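Local atomic coordinates of beta-fructofuranosidase (Arthrobacter, PDB entry 3WPU), a protein that belongs to the levansucrase/invertase family, whose members share a five-bladed beta-propeller fold. Residues 86-96 with 484-493; 271-281 with 293-303. All coordinates share one frame; numbering follows the deposited sequence.

Interaction 1 (86-96 with 484-493); sequences NQYSVNGWEII and IPANKHLFTN
The Asn91 amide meets the backbone of Thr492 edge-on, in its own plane. Asn91 ND2 gives an almost straight bond to Thr492 O (2.8 Å, 171°). Asn91 OD1 takes Thr492 N on a lone pair at 2.8 Å, so the side chain copies a strand partner just where 88-90 ends. Before it the strands pair in parallel: Ser89 N bonds to Lys488 O, and Leu490 N to Ser89 O. Tyr88 turns one ring face to Lys488, whose CB sits over it 3.6 Å from the centroid in a CH-pi contact; Tyr88 OH goes on to Asp82. On the other face of the sheet Ser89 OG reaches the ring edge of His489 at ND1 (2.7 Å), while His489 NE2 is held by Asp502. One water joins Ser89 OG, Gly92 N and Leu490 O. At the far end Asn487 OD1 takes Gln87 N at 2.9 Å, and its ND2 approaches Asn86 OD1 from above the carbonyl plane. Ala486 N reaches Glu94 OE2 (2.9 Å) from above the carboxylate plane. Glu94 OE1 pairs with Arg121. The seam is mainly polar: the amides of Asn91 and Asn487 extend the ladder at its two ends, and Arg121 probably stabilises the buried charge of Glu94.

Interaction 2 (271-281 with 293-303); sequences RETATCNEADL and VDDVNASGATY
Asn297 faces the backbone of Cys276 across the middle of this contact. Its OD1 takes Cys276 N on a lone pair, in the carbonyl plane, at 2.8 Å and 170°. Its ND2 returns a weak bond to Cys276 O at 3.4 Å. The strong bond sets the direction of the amide, and the weak one is consistent with that rotation. Beside it the packing is close. The Val293 methyls press on the backbone of 276-278, CG1 on Cys276 O and CG2 on Glu278 N (3.6 Å). The apolar part is Leu281 against Val293 and Val296. Leu281 and Val296 lie alongside each other, pointing opposite ways, with Leu281 CD2 3.9 Å from Val296 CG2. Arg30 of helix 30-38 touches both. Thr302 CB also packs tightly, 3.3 Å from Ala274 O.

Helix 278-281 begins here with a capping box: Asp280 N bonds to Asn277 OD1 and Asn277 N to Asp280 OD2. The disulfide ties Cys276 to Cys332, just after strand 321-331. Segment 293-303 has an ST turn, in which Ser299 OG accepts from Ala301 N.

Toward Arg271 the contact is looser and wetter. One water links Arg271 O, Ala274 O and Thr302 OG1, and a second joins Arg271 O to Thr302 O. At the solvent side the extended Arg271 chain carries its guanidinium to Tyr303. Tyr303 CD1 lies 3.8 Å above the centre of that group, and the two planes are 29° apart.

Overall arrangement
Interactions 1 and 2 are separate contacts on opposite sides of the chain's centre. Their centres are 47 Å apart, and their nearest atoms are about 31 Å apart. In sequence, both segments of interaction 2 fall between the two segments of interaction 1. The first brings together parts of the chain nearly 400 residues apart, adding strand 488-493 to the sheet that holds 72-81 and 93-102. The second is local, with only 11 residues between its segments. The centre of interaction 2 lies about 28 Å from the centre of the chain, that of interaction 1 about 19 Å. One is largely buried, the other partly open to solvent.

Interaction 1 (86-96 with 484-493)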
loop_
_atom_site.group_PDB
_atom_site.type_symbol
_atom_site.label_atom_id
_atom_site.label_comp_id
_atom_site.label_asym_id
_atom_site.label_seq_id
_atom_site.Cartn_x
_atom_site.Cartn_y
_atom_site.Cartn_z
ATOM N N ASN A 86 1.816 -10.017 9.687
ATOM C CA ASN A 86 0.699 -10.930 9.827
ATOM C C ASN A 86 -0.556 -10.104 10.031
ATOM O O ASN A 86 -0.481 -8.996 10.588
ATOM C CB ASN A 86 0.878 -11.838 11.034
ATOM C CG ASN A 86 2.025 -12.783 10.871
ATOM O OD1 ASN A 86 2.109 -13.485 9.876
ATOM N ND2 ASN A 86 2.938 -12.802 11.856
ATOM N N GLN A 87 -1.675 -10.627 9.537
ATOM C CA GLN A 87 -2.957 -9.945 9.553
ATOM C C GLN A 87 -3.890 -10.554 10.592
ATOM O O GLN A 87 -4.000 -11.783 10.703
ATOM C CB GLN A 87 -3.571 -9.948 8.145
ATOM C CG GLN A 87 -2.605 -9.307 7.153
ATOM C CD GLN A 87 -3.083 -9.158 5.728
ATOM O OE1 GLN A 87 -2.395 -8.514 4.912
ATOM N NE2 GLN A 87 -4.243 -9.696 5.415
ATOM N N TYR A 88 -4.565 -9.681 11.344
ATOM C CA TYR A 88 -5.283 -10.079 12.548
ATOM C C TYR A 88 -6.803 -9.936 12.582
ATOM O O TYR A 88 -7.383 -8.965 12.085
ATOM C CB TYR A 88 -4.741 -9.297 13.727
ATOM C CG TYR A 88 -3.431 -9.823 14.229
ATOM C CD1 TYR A 88 -2.258 -9.578 13.534
ATOM C CD2 TYR A 88 -3.365 -10.568 15.402
ATOM C CE1 TYR A 88 -1.053 -10.068 13.975
ATOM C CE2 TYR A 88 -2.154 -11.068 15.857
ATOM C CZ TYR A 88 -1.002 -10.827 15.127
ATOM O OH TYR A 88 0.221 -11.291 15.563
ATOM N N SER A 89 -7.428 -10.924 13.230
ATOM C CA SER A 89 -8.770 -10.790 13.772
ATOM C C SER A 89 -8.607 -10.532 15.262
ATOM O O SER A 89 -7.579 -10.906 15.843
ATOM C CB SER A 89 -9.598 -12.057 13.509
ATOM O OG SER A 89 -9.059 -13.154 14.218
ATOM N N VAL A 90 -9.609 -9.905 15.877
ATOM C CA VAL A 90 -9.636 -9.668 17.331
ATOM C C VAL A 90 -10.959 -10.201 17.874
ATOM O O VAL A 90 -12.045 -9.833 17.409
ATOM C CB VAL A 90 -9.477 -8.172 17.710
ATOM C CG1 VAL A 90 -9.419 -8.011 19.230
ATOM C CG2 VAL A 90 -8.216 -7.576 17.088
ATOM N N ASN A 91 -10.873 -11.125 18.823
ATOM C CA ASN A 91 -12.055 -11.727 19.412
ATOM C C ASN A 91 -13.124 -12.127 18.400
ATOM O O ASN A 91 -14.304 -11.880 18.598
ATOM C CB ASN A 91 -12.589 -10.827 20.518
ATOM C CG ASN A 91 -11.675 -10.821 21.728
ATOM O OD1 ASN A 91 -10.600 -11.396 21.693
ATOM N ND2 ASN A 91 -12.100 -10.174 22.797
ATOM N N GLY A 92 -12.675 -12.776 17.325
ATOM C CA GLY A 92 -13.547 -13.369 16.340
ATOM C C GLY A 92 -13.896 -12.489 15.169
ATOM O O GLY A 92 -14.699 -12.890 14.335
ATOM N N TRP A 93 -13.293 -11.306 15.082
ATOM C CA TRP A 93 -13.639 -10.345 14.016
ATOM C C TRP A 93 -12.413 -9.885 13.227
ATOM O O TRP A 93 -11.446 -9.379 13.816
ATOM C CB TRP A 93 -14.292 -9.103 14.608
ATOM C CG TRP A 93 -15.559 -9.364 15.317
ATOM C CD1 TRP A 93 -15.721 -9.558 16.653
ATOM C CD2 TRP A 93 -16.865 -9.430 14.734
ATOM N NE1 TRP A 93 -17.041 -9.759 16.945
ATOM C CE2 TRP A 93 -17.770 -9.686 15.781
ATOM C CE3 TRP A 93 -17.356 -9.334 13.432
ATOM C CZ2 TRP A 93 -19.136 -9.821 15.567
ATOM C CZ3 TRP A 93 -18.719 -9.467 13.223
ATOM C CH2 TRP A 93 -19.591 -9.701 14.277
ATOM N N GLU A 94 -12.463 -10.041 11.905
ATOM C CA GLU A 94 -11.458 -9.424 11.019
ATOM C C GLU A 94 -11.831 -7.935 10.978
ATOM O O GLU A 94 -13.018 -7.608 10.919
ATOM C CB GLU A 94 -11.476 -10.015 9.614
ATOM C CG GLU A 94 -10.989 -11.444 9.556
ATOM C CD GLU A 94 -10.929 -12.029 8.170
ATOM O OE1 GLU A 94 -11.577 -11.508 7.225
ATOM O OE2 GLU A 94 -10.243 -13.063 8.024
ATOM N N ILE A 95 -10.816 -7.064 11.002
ATOM C CA ILE A 95 -10.973 -5.619 11.061
ATOM C C ILE A 95 -10.031 -4.999 10.027
ATOM O O ILE A 95 -8.840 -5.317 9.981
ATOM C CB ILE A 95 -10.611 -5.056 12.458
ATOM C CG1 ILE A 95 -11.594 -5.550 13.520
ATOM C CG2 ILE A 95 -10.562 -3.524 12.424
ATOM C CD1 ILE A 95 -11.084 -5.393 14.930
ATOM N N ILE A 96 -10.585 -4.127 9.190
ATOM C CA ILE A 96 -9.785 -3.357 8.227
ATOM C C ILE A 96 -10.065 -1.872 8.371
ATOM O O ILE A 96 -11.137 -1.459 8.862
ATOM C CB ILE A 96 -10.015 -3.804 6.782
ATOM C CG1 ILE A 96 -11.481 -3.599 6.401
ATOM C CG2 ILE A 96 -9.535 -5.246 6.604
ATOM C CD1 ILE A 96 -11.815 -3.905 4.950
ATOM N N ILE A 484 -9.649 -9.784 2.596
ATOM C CA ILE A 484 -8.462 -9.391 3.334
ATOM C C ILE A 484 -8.362 -10.306 4.575
ATOM O O ILE A 484 -8.820 -9.963 5.669
ATOM C CB ILE A 484 -8.521 -7.899 3.695
ATOM C CG1 ILE A 484 -8.570 -7.074 2.403
ATOM C CG2 ILE A 484 -7.316 -7.529 4.562
ATOM C CD1 ILE A 484 -8.531 -5.575 2.577
ATOM N N PRO A 485 -7.834 -11.505 4.375
ATOM C CA PRO A 485 -7.963 -12.522 5.406
ATOM C C PRO A 485 -6.942 -12.401 6.530
ATOM O O PRO A 485 -5.770 -12.071 6.296
ATOM C CB PRO A 485 -7.727 -13.827 4.622
ATOM C CG PRO A 485 -6.863 -13.441 3.501
ATOM C CD PRO A 485 -7.207 -12.028 3.148
ATOM N N ALA A 486 -7.366 -12.740 7.742
ATOM C CA ALA A 486 -6.469 -12.767 8.901
ATOM C C ALA A 486 -5.800 -14.134 8.970
ATOM O O ALA A 486 -6.476 -15.151 8.823
ATOM C CB ALA A 486 -7.249 -12.493 10.172
ATOM N N ASN A 487 -4.485 -14.157 9.187
ATOM C CA ASN A 487 -3.772 -15.412 9.443
ATOM C C ASN A 487 -3.346 -15.550 10.900
ATOM O O ASN A 487 -2.815 -16.587 11.295
ATOM C CB ASN A 487 -2.565 -15.570 8.501
ATOM C CG ASN A 487 -1.539 -14.483 8.686
ATOM O OD1 ASN A 487 -1.841 -13.294 8.531
ATOM N ND2 ASN A 487 -0.311 -14.870 9.012
ATOM N N LYS A 488 -3.613 -14.531 11.706
ATOM C CA LYS A 488 -3.421 -14.623 13.153
ATOM C C LYS A 488 -4.696 -14.140 13.823
ATOM O O LYS A 488 -5.406 -13.294 13.297
ATOM C CB LYS A 488 -2.236 -13.790 13.618
ATOM C CG LYS A 488 -0.906 -14.225 13.032
ATOM C CD LYS A 488 -0.444 -15.583 13.532
ATOM C CE LYS A 488 0.966 -15.888 13.044
ATOM N NZ LYS A 488 1.351 -17.303 13.324
ATOM N N HIS A 489 -4.982 -14.700 14.984
ATOM C CA HIS A 489 -6.231 -14.441 15.684
ATOM C C HIS A 489 -5.944 -14.102 17.119
ATOM O O HIS A 489 -5.456 -14.944 17.876
ATOM C CB HIS A 489 -7.123 -15.671 15.577
ATOM C CG HIS A 489 -7.249 -16.144 14.173
ATOM N ND1 HIS A 489 -8.104 -15.548 13.264
ATOM C CD2 HIS A 489 -6.540 -17.066 13.483
ATOM C CE1 HIS A 489 -7.956 -16.136 12.090
ATOM N NE2 HIS A 489 -7.009 -17.050 12.194
ATOM N N LEU A 490 -6.228 -12.853 17.471
ATOM C CA LEU A 490 -6.023 -12.366 18.817
ATOM C C LEU A 490 -7.262 -12.669 19.640
ATOM O O LEU A 490 -8.401 -12.410 19.214
ATOM C CB LEU A 490 -5.747 -10.855 18.789
ATOM C CG LEU A 490 -5.487 -10.197 20.141
ATOM C CD1 LEU A 490 -4.285 -10.822 20.832
ATOM C CD2 LEU A 490 -5.269 -8.702 19.981
ATOM N N PHE A 491 -7.035 -13.250 20.821
ATOM C CA PHE A 491 -8.085 -13.424 21.809
ATOM C C PHE A 491 -7.640 -12.690 23.055
ATOM O O PHE A 491 -6.577 -12.989 23.591
ATOM C CB PHE A 491 -8.307 -14.905 22.074
ATOM C CG PHE A 491 -8.813 -15.643 20.887
ATOM C CD1 PHE A 491 -10.067 -15.342 20.371
ATOM C CD2 PHE A 491 -8.050 -16.618 20.268
ATOM C CE1 PHE A 491 -10.553 -16.016 19.258
ATOM C CE2 PHE A 491 -8.531 -17.297 19.160
ATOM C CZ PHE A 491 -9.782 -16.994 18.655
ATOM N N THR A 492 -8.418 -11.694 23.466
ATOM C CA THR A 492 -7.997 -10.762 24.508
ATOM C C THR A 492 -9.186 -10.351 25.393
ATOM O O THR A 492 -10.311 -10.174 24.921
ATOM C CB THR A 492 -7.307 -9.522 23.894
ATOM O OG1 THR A 492 -6.831 -8.651 24.928
ATOM C CG2 THR A 492 -8.253 -8.752 22.980
ATOM N N ASN A 493 -8.936 -10.246 26.692
ATOM C CA ASN A 493 -9.953 -9.743 27.615
ATOM C C ASN A 493 -9.302 -9.338 28.904
ATOM O O ASN A 493 -8.631 -10.157 29.532
ATOM C CB ASN A 493 -11.056 -10.783 27.880
ATOM C CG ASN A 493 -12.415 -10.345 27.347
ATOM O OD1 ASN A 493 -12.935 -9.291 27.734
ATOM N ND2 ASN A 493 -13.003 -11.153 26.460
HETATM O O HOH W 1 -9.860 -13.541 16.806
#

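Interaction 2 (271-281 with 293-303)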
loop_
_atom_site.group_PDB
_atom_site.type_symbol
_atom_site.label_atom_id
_atom_site.label_comp_id
_atom_site.label_asym_id
_atom_site.label_seq_id
_atom_site.Cartn_x
_atom_site.Cartn_y
_atom_site.Cartn_z
ATOM N N ARG A 271 12.493 22.114 -7.011
ATOM C CA ARG A 271 11.841 21.610 -8.209
ATOM C C ARG A 271 12.509 22.103 -9.489
ATOM O O ARG A 271 12.766 21.337 -10.417
ATOM C CB ARG A 271 10.372 22.018 -8.213
ATOM C CG ARG A 271 9.630 21.626 -9.467
ATOM C CD ARG A 271 8.163 21.967 -9.307
ATOM N NE ARG A 271 7.350 21.475 -10.415
ATOM C CZ ARG A 271 6.964 20.206 -10.587
ATOM N NH1 ARG A 271 7.332 19.240 -9.737
ATOM N NH2 ARG A 271 6.200 19.898 -11.629
ATOM N N GLU A 272 12.794 23.404 -9.504
ATOM C CA GLU A 272 13.312 24.072 -10.674
ATOM C C GLU A 272 14.770 23.778 -10.995
ATOM O O GLU A 272 15.203 24.012 -12.130
ATOM C CB GLU A 272 13.134 25.586 -10.506
ATOM C CG GLU A 272 11.677 26.032 -10.331
ATOM C CD GLU A 272 11.108 25.879 -8.923
ATOM O OE1 GLU A 272 9.885 26.041 -8.767
ATOM O OE2 GLU A 272 11.849 25.603 -7.961
ATOM N N THR A 273 15.559 23.336 -10.016
ATOM C CA THR A 273 16.969 23.068 -10.261
ATOM C C THR A 273 17.309 21.573 -10.210
ATOM O O THR A 273 18.455 21.189 -10.423
ATOM C CB THR A 273 17.867 23.782 -9.246
ATOM O OG1 THR A 273 17.577 23.310 -7.929
ATOM C CG2 THR A 273 17.620 25.272 -9.310
ATOM N N ALA A 274 16.320 20.737 -9.920
ATOM C CA ALA A 274 16.560 19.287 -9.854
ATOM C C ALA A 274 17.208 18.768 -11.135
ATOM O O ALA A 274 16.812 19.150 -12.257
ATOM C CB ALA A 274 15.269 18.532 -9.577
ATOM N N THR A 275 18.216 17.924 -10.961
ATOM C CA THR A 275 18.896 17.298 -12.070
ATOM C C THR A 275 19.063 15.807 -11.828
ATOM O O THR A 275 18.993 15.325 -10.693
ATOM C CB THR A 275 20.287 17.893 -12.268
ATOM O OG1 THR A 275 21.038 17.707 -11.069
ATOM C CG2 THR A 275 20.197 19.372 -12.620
ATOM N N CYS A 276 19.289 15.093 -12.919
ATOM C CA CYS A 276 19.610 13.687 -12.848
ATOM C C CYS A 276 21.079 13.506 -13.200
ATOM O O CYS A 276 21.702 14.393 -13.777
ATOM C CB CYS A 276 18.641 12.883 -13.706
ATOM S SG CYS A 276 16.999 12.883 -12.922
ATOM N N ASN A 277 21.656 12.397 -12.775
ATOM C CA ASN A 277 23.041 12.096 -13.092
ATOM C C ASN A 277 23.153 10.754 -13.808
ATOM O O ASN A 277 22.135 10.119 -14.100
ATOM C CB ASN A 277 23.898 12.151 -11.824
ATOM C CG ASN A 277 23.514 11.108 -10.796
ATOM O OD1 ASN A 277 22.963 10.048 -11.114
ATOM N ND2 ASN A 277 23.803 11.407 -9.538
ATOM N N GLU A 278 24.379 10.325 -14.103
ATOM C CA GLU A 278 24.588 9.078 -14.846
ATOM C C GLU A 278 23.985 7.870 -14.139
ATOM O O GLU A 278 23.478 6.963 -14.792
ATOM C CB GLU A 278 26.087 8.821 -15.088
ATOM C CG GLU A 278 26.644 9.658 -16.220
ATOM C CD GLU A 278 28.114 9.377 -16.498
ATOM O OE1 GLU A 278 28.703 10.128 -17.300
ATOM O OE2 GLU A 278 28.679 8.423 -15.916
ATOM N N ALA A 279 24.053 7.859 -12.813
ATOM C CA ALA A 279 23.547 6.730 -12.036
ATOM C C ALA A 279 22.016 6.628 -12.089
ATOM O O ALA A 279 21.488 5.529 -12.090
ATOM C CB ALA A 279 24.038 6.804 -10.602
ATOM N N ASP A 280 21.335 7.763 -12.138
ATOM C CA ASP A 280 19.877 7.779 -12.334
ATOM C C ASP A 280 19.516 7.212 -13.710
ATOM O O ASP A 280 18.531 6.469 -13.848
ATOM C CB ASP A 280 19.306 9.191 -12.265
ATOM C CG ASP A 280 19.525 9.870 -10.933
ATOM O OD1 ASP A 280 19.313 9.264 -9.862
ATOM O OD2 ASP A 280 19.888 11.053 -10.988
ATOM N N LEU A 281 20.314 7.547 -14.721
ATOM C CA LEU A 281 20.085 7.005 -16.072
ATOM C C LEU A 281 20.373 5.500 -16.112
ATOM O O LEU A 281 19.574 4.713 -16.623
ATOM C CB LEU A 281 20.889 7.772 -17.121
ATOM C CG LEU A 281 20.189 8.987 -17.704
ATOM C CD1 LEU A 281 19.769 9.992 -16.651
ATOM C CD2 LEU A 281 21.130 9.617 -18.728
ATOM N N VAL A 293 22.955 12.483 -20.065
ATOM C CA VAL A 293 22.508 13.260 -18.919
ATOM C C VAL A 293 21.907 14.595 -19.375
ATOM O O VAL A 293 20.809 14.981 -18.928
ATOM C CB VAL A 293 23.656 13.462 -17.885
ATOM C CG1 VAL A 293 23.317 14.557 -16.885
ATOM C CG2 VAL A 293 23.963 12.161 -17.145
ATOM N N ASP A 294 22.589 15.288 -20.287
ATOM C CA ASP A 294 22.058 16.563 -20.788
ATOM C C ASP A 294 20.688 16.419 -21.457
ATOM O O ASP A 294 19.786 17.225 -21.200
ATOM C CB ASP A 294 23.045 17.245 -21.757
ATOM C CG ASP A 294 24.304 17.752 -21.070
ATOM O OD1 ASP A 294 24.361 17.835 -19.827
ATOM O OD2 ASP A 294 25.255 18.104 -21.808
ATOM N N ASP A 295 20.506 15.409 -22.309
ATOM C CA ASP A 295 19.205 15.241 -22.977
ATOM C C ASP A 295 18.080 14.937 -21.975
ATOM O O ASP A 295 16.958 15.427 -22.108
ATOM C CB ASP A 295 19.245 14.126 -24.025
ATOM C CG ASP A 295 20.019 14.514 -25.284
ATOM O OD1 ASP A 295 20.368 15.712 -25.457
ATOM O OD2 ASP A 295 20.252 13.606 -26.109
ATOM N N VAL A 296 18.363 14.096 -20.988
ATOM C CA VAL A 296 17.348 13.791 -19.988
ATOM C C VAL A 296 17.015 15.040 -19.146
ATOM O O VAL A 296 15.843 15.348 -18.909
ATOM C CB VAL A 296 17.774 12.603 -19.100
ATOM C CG1 VAL A 296 16.804 12.406 -17.935
ATOM C CG2 VAL A 296 17.844 11.337 -19.958
ATOM N N ASN A 297 18.040 15.755 -18.702
ATOM C CA ASN A 297 17.831 17.002 -17.937
ATOM C C ASN A 297 17.062 18.098 -18.677
ATOM O O ASN A 297 16.397 18.938 -18.034
ATOM C CB ASN A 297 19.154 17.544 -17.421
ATOM C CG ASN A 297 19.640 16.801 -16.198
ATOM O OD1 ASN A 297 18.847 16.247 -15.433
ATOM N ND2 ASN A 297 20.937 16.782 -16.004
ATOM N N ALA A 298 17.133 18.071 -20.008
ATOM C CA ALA A 298 16.382 19.005 -20.871
ATOM C C ALA A 298 14.967 18.551 -21.192
ATOM O O ALA A 298 14.205 19.316 -21.786
ATOM C CB ALA A 298 17.144 19.243 -22.180
ATOM N N SER A 299 14.582 17.332 -20.798
ATOM C CA SER A 299 13.346 16.709 -21.286
ATOM C C SER A 299 12.074 17.006 -20.489
ATOM O O SER A 299 10.966 16.806 -20.994
ATOM C CB SER A 299 13.518 15.194 -21.307
ATOM O OG SER A 299 13.551 14.686 -19.983
ATOM N N GLY A 300 12.221 17.458 -19.253
ATOM C CA GLY A 300 11.085 17.537 -18.333
ATOM C C GLY A 300 11.122 16.424 -17.281
ATOM O O GLY A 300 10.420 16.486 -16.279
ATOM N N ALA A 301 11.935 15.396 -17.538
ATOM C CA ALA A 301 12.018 14.225 -16.633
ATOM C C ALA A 301 12.459 14.593 -15.222
ATOM O O ALA A 301 12.180 13.861 -14.260
ATOM C CB ALA A 301 12.957 13.197 -17.211
ATOM N N THR A 302 13.120 15.738 -15.081
ATOM C CA THR A 302 13.606 16.170 -13.769
ATOM C C THR A 302 12.486 16.563 -12.822
ATOM O O THR A 302 12.726 16.707 -11.643
ATOM C CB THR A 302 14.573 17.361 -13.868
ATOM O OG1 THR A 302 13.902 18.478 -14.486
ATOM C CG2 THR A 302 15.811 16.961 -14.637
ATOM N N TYR A 303 11.269 16.750 -13.343
ATOM C CA TYR A 303 10.095 16.956 -12.508
ATOM C C TYR A 303 9.499 15.660 -11.893
ATOM O O TYR A 303 8.557 15.716 -11.109
ATOM C CB TYR A 303 9.030 17.685 -13.328
ATOM C CG TYR A 303 9.514 19.040 -13.825
ATOM C CD1 TYR A 303 9.978 19.996 -12.933
ATOM C CD2 TYR A 303 9.485 19.371 -15.184
ATOM C CE1 TYR A 303 10.417 21.240 -13.361
ATOM C CE2 TYR A 303 9.921 20.619 -15.628
ATOM C CZ TYR A 303 10.392 21.550 -14.711
ATOM O OH TYR A 303 10.840 22.808 -15.123
HETATM O O HOH W 2 11.798 18.621 -9.938
HETATM O O HOH W 3 14.300 20.498 -12.719
#